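Long-range contact in exoglucanase A (PDB 7CBD), which hydrolyses beta-1,4-glucosidic linkages of cellulose with inversion of anomeric configuration, releasing cellobiose from non-reducing chain ends, here through its family 6 catalytic domain: residues A[238-243]-A[269-274]. Sequence-based numbering, arbitrary orientation.
Sequences PLEEPL and DEIDYT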
ATOM      1  N   PRO A 238      -2.595   0.896  11.444  1.00  6.13           N
ATOM      2  CA  PRO A 238      -2.685   2.345  11.660  1.00  7.02           C
ATOM      3  C   PRO A 238      -1.342   3.043  11.578  1.00  7.75           C
ATOM      4  O   PRO A 238      -0.289   2.465  11.852  1.00  7.28           O
ATOM      5  CB  PRO A 238      -3.280   2.477  13.070  1.00  7.98           C
ATOM      6  CG  PRO A 238      -3.172   1.143  13.681  1.00  9.57           C
ATOM      7  CD  PRO A 238      -3.164   0.136  12.566  1.00  6.48           C
ATOM      8  N   LEU A 239      -1.409   4.318  11.208  1.00  7.58           N
ATOM      9  CA  LEU A 239      -0.230   5.169  11.240  1.00  7.99           C
ATOM     10  C   LEU A 239       0.324   5.255  12.658  1.00  8.42           C
ATOM     11  O   LEU A 239       1.525   5.066  12.886  1.00  8.57           O
ATOM     12  CB  LEU A 239      -0.606   6.552  10.706  1.00  8.79           C
ATOM     13  CG  LEU A 239       0.542   7.536  10.513  1.00  8.70           C
ATOM     14  CD1 LEU A 239       1.536   7.004   9.473  1.00  8.82           C
ATOM     15  CD2 LEU A 239       0.010   8.897  10.113  1.00  9.97           C
ATOM     16  N   GLU A 240      -0.547   5.544  13.623  1.00  9.88           N
ATOM     17  CA  GLU A 240      -0.197   5.576  15.034  1.00 10.11           C
ATOM     18  C   GLU A 240      -1.328   4.954  15.838  1.00  9.01           C
ATOM     19  O   GLU A 240      -2.503   5.057  15.469  1.00  9.65           O
ATOM     20  CB  GLU A 240       0.018   7.009  15.549  1.00 14.21           C
ATOM     21  CG  GLU A 240       1.317   7.639  15.086  1.00 17.96           C
ATOM     22  CD  GLU A 240       1.722   8.830  15.929  1.00 21.86           C
ATOM     23  OE1 GLU A 240       1.051   9.874  15.828  1.00 22.19           O
ATOM     24  OE2 GLU A 240       2.711   8.719  16.688  1.00 23.38           O
ATOM     25  N   GLU A 241      -0.956   4.297  16.939  1.00  8.27           N
ATOM     26  CA  GLU A 241      -1.924   3.889  17.946  1.00  8.31           C
ATOM     27  C   GLU A 241      -1.890   4.935  19.053  1.00  9.23           C
ATOM     28  O   GLU A 241      -0.998   4.894  19.911  1.00 11.33           O
ATOM     29  CB  GLU A 241      -1.585   2.503  18.498  1.00  8.10           C
ATOM     30  CG  GLU A 241      -2.020   1.355  17.589  1.00  7.75           C
ATOM     31  CD  GLU A 241      -3.530   1.159  17.541  1.00  8.02           C
ATOM     32  OE1 GLU A 241      -4.268   1.888  18.243  1.00  8.60           O
ATOM     33  OE2 GLU A 241      -3.985   0.271  16.795  1.00  7.94           O
ATOM     34  N   PRO A 242      -2.824   5.890  19.077  1.00  9.43           N
ATOM     35  CA  PRO A 242      -2.682   7.036  19.992  1.00 10.02           C
ATOM     36  C   PRO A 242      -2.807   6.674  21.461  1.00 10.73           C
ATOM     37  O   PRO A 242      -2.181   7.323  22.309  1.00 11.65           O
ATOM     38  CB  PRO A 242      -3.820   7.969  19.556  1.00 11.11           C
ATOM     39  CG  PRO A 242      -4.832   7.048  18.924  1.00 10.93           C
ATOM     40  CD  PRO A 242      -4.017   6.001  18.221  1.00 10.52           C
ATOM     41  N   LEU A 243      -3.618   5.674  21.789  1.00  9.89           N
ATOM     42  CA  LEU A 243      -3.810   5.275  23.173  1.00 10.99           C
ATOM     43  C   LEU A 243      -2.800   4.223  23.597  1.00 12.84           C
ATOM     44  O   LEU A 243      -2.380   4.207  24.758  1.00 17.27           O
ATOM     45  CB  LEU A 243      -5.246   4.780  23.381  1.00 11.32           C
ATOM     46  CG  LEU A 243      -6.349   5.759  22.950  1.00 12.70           C
ATOM     47  CD1 LEU A 243      -7.730   5.155  23.192  1.00 13.85           C
ATOM     48  CD2 LEU A 243      -6.217   7.103  23.665  1.00 13.83           C
ATOM     49  N   ASP A 269       2.305   0.109  15.144  1.00  6.61           N
ATOM     50  CA  ASP A 269       1.852   1.042  14.121  1.00  5.86           C
ATOM     51  C   ASP A 269       2.988   1.302  13.148  1.00  5.69           C
ATOM     52  O   ASP A 269       4.118   0.852  13.347  1.00  6.18           O
ATOM     53  CB  ASP A 269       1.297   2.336  14.738  1.00  6.93           C
ATOM     54  CG  ASP A 269       2.295   3.045  15.635  1.00  8.09           C
ATOM     55  OD1 ASP A 269       3.466   3.163  15.235  1.00  9.35           O
ATOM     56  OD2 ASP A 269       1.896   3.510  16.730  1.00 10.00           O
ATOM     57  N   GLU A 270       2.668   2.038  12.086  1.00  5.73           N
ATOM     58  CA  GLU A 270       3.602   2.182  10.980  1.00  5.32           C
ATOM     59  C   GLU A 270       4.637   3.269  11.215  1.00  5.46           C
ATOM     60  O   GLU A 270       5.724   3.199  10.635  1.00  6.18           O
ATOM     61  CB  GLU A 270       2.845   2.390   9.665  1.00  5.39           C
ATOM     62  CG  GLU A 270       2.012   1.169   9.260  1.00  6.20           C
ATOM     63  CD  GLU A 270       2.861  -0.082   9.077  1.00  5.44           C
ATOM     64  OE1 GLU A 270       3.564  -0.180   8.051  1.00  6.58           O
ATOM     65  OE2 GLU A 270       2.840  -0.967   9.963  1.00  7.20           O
ATOM     66  N   ILE A 271       4.337   4.264  12.051  1.00  5.72           N
ATOM     67  CA  ILE A 271       5.382   5.198  12.466  1.00  6.51           C
ATOM     68  C   ILE A 271       6.502   4.444  13.169  1.00  6.73           C
ATOM     69  O   ILE A 271       7.686   4.609  12.853  1.00  6.90           O
ATOM     70  CB  ILE A 271       4.797   6.319  13.348  1.00  7.92           C
ATOM     71  CG1 ILE A 271       3.939   7.275  12.508  1.00  8.49           C
ATOM     72  CG2 ILE A 271       5.907   7.078  14.077  1.00  8.70           C
ATOM     73  CD1 ILE A 271       4.677   7.938  11.369  1.00  9.45           C
ATOM     74  N   ASP A 272       6.143   3.586  14.121  1.00  6.94           N
ATOM     75  CA  ASP A 272       7.171   2.834  14.828  1.00  7.52           C
ATOM     76  C   ASP A 272       7.861   1.839  13.904  1.00  6.88           C
ATOM     77  O   ASP A 272       9.076   1.634  13.999  1.00  7.55           O
ATOM     78  CB  ASP A 272       6.568   2.151  16.053  1.00  9.58           C
ATOM     79  CG  ASP A 272       6.067   3.151  17.090  1.00 12.04           C
ATOM     80  OD1 ASP A 272       6.453   4.337  17.017  1.00 14.79           O
ATOM     81  OD2 ASP A 272       5.282   2.762  17.976  1.00 13.84           O
ATOM     82  N   TYR A 273       7.102   1.233  12.989  1.00  6.76           N
ATOM     83  CA  TYR A 273       7.669   0.241  12.085  1.00  6.97           C
ATOM     84  C   TYR A 273       8.670   0.873  11.120  1.00  5.63           C
ATOM     85  O   TYR A 273       9.755   0.327  10.901  1.00  6.46           O
ATOM     86  CB  TYR A 273       6.540  -0.476  11.336  1.00  8.09           C
ATOM     87  CG  TYR A 273       7.049  -1.487  10.343  1.00  7.48           C
ATOM     88  CD1 TYR A 273       7.803  -2.582  10.758  1.00  6.89           C
ATOM     89  CD2 TYR A 273       6.788  -1.343   8.988  1.00  6.48           C
ATOM     90  CE1 TYR A 273       8.288  -3.498   9.836  1.00  7.35           C
ATOM     91  CE2 TYR A 273       7.270  -2.244   8.066  1.00  6.07           C
ATOM     92  CZ  TYR A 273       8.023  -3.320   8.497  1.00  6.88           C
ATOM     93  OH  TYR A 273       8.528  -4.226   7.599  1.00  7.87           O
ATOM     94  N   THR A 274       8.338   2.033  10.546  1.00  5.74           N
ATOM     95  CA  THR A 274       9.278   2.680   9.630  1.00  6.19           C
ATOM     96  C   THR A 274      10.552   3.125  10.348  1.00  5.65           C
ATOM     97  O   THR A 274      11.648   3.032   9.785  1.00  6.43           O
ATOM     98  CB  THR A 274       8.621   3.840   8.869  1.00  7.51           C
ATOM     99  OG1 THR A 274       7.961   4.723   9.783  1.00  6.71           O
ATOM    100  CG2 THR A 274       7.615   3.328   7.839  1.00  8.23           C
TER
HETATM  101  O   HOH W   1       4.082   6.078  17.025  1.00 19.00           O
HETATM  102  O   HOH W   2       1.628   5.485  19.186  1.00 14.26           O
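Asp-269 meets residues 238-240 first through CB, which lies 3.3 Å from both Pro-238 O and Leu-239 O, a van der Waals approach to two successive carbonyls. Next along the chain, CG is 3.5 Å from Leu-239 O and packs beside Glu-240 CA. With chi1 at 57°, CG sits between the backbone N and the carbonyl carbon, and the carboxylate divides its oxygens between helix and loop. OD1 accepts from Asp-272 N at 2.9 Å, a capping bond to the residue just before the helix, so Asp-269 is the N-cap of helix 270-283. OD2 takes Glu-241 N at 3.0 Å on its anti side, 25° out of the carboxylate plane, and water 2 lies within hydrogen-bonding distance of OD2 and of Glu-241 O. With an alanine in its place, Asp-272 N and Glu-241 N would probably each be left without this acceptor, and a gap would open beside Glu-240 CA.

The setting is a beta-alpha-beta crossover of the barrel-like alpha/beta domain of glycoside hydrolase family 6: strands 228-231 and 291-295 are parallel neighbours, helix 270-283 lies between them in sequence, and 238-243 belongs to the connection from the first strand to that helix. Two more N-H groups of the helix's first turn are taken up by this loop: Glu-270 N donates to Pro-238 O and Ile-271 N to Leu-239 O (N-H...O 165°), both at 3.0 Å. Beside these bonds Leu-239 brings CD1 to 3.8 Å from Ile-271 CD1, the two side chains crossing at a slant, and Leu-239 also touches Val-294 and Phe-361. On the more exposed flank Glu-240 lays its CG 3.7 Å from Ile-271 CG1, while water 1 sits between Glu-240 OE2 and Asp-272 OD1, two probably like-charged carboxylates, within hydrogen-bonding distance of each.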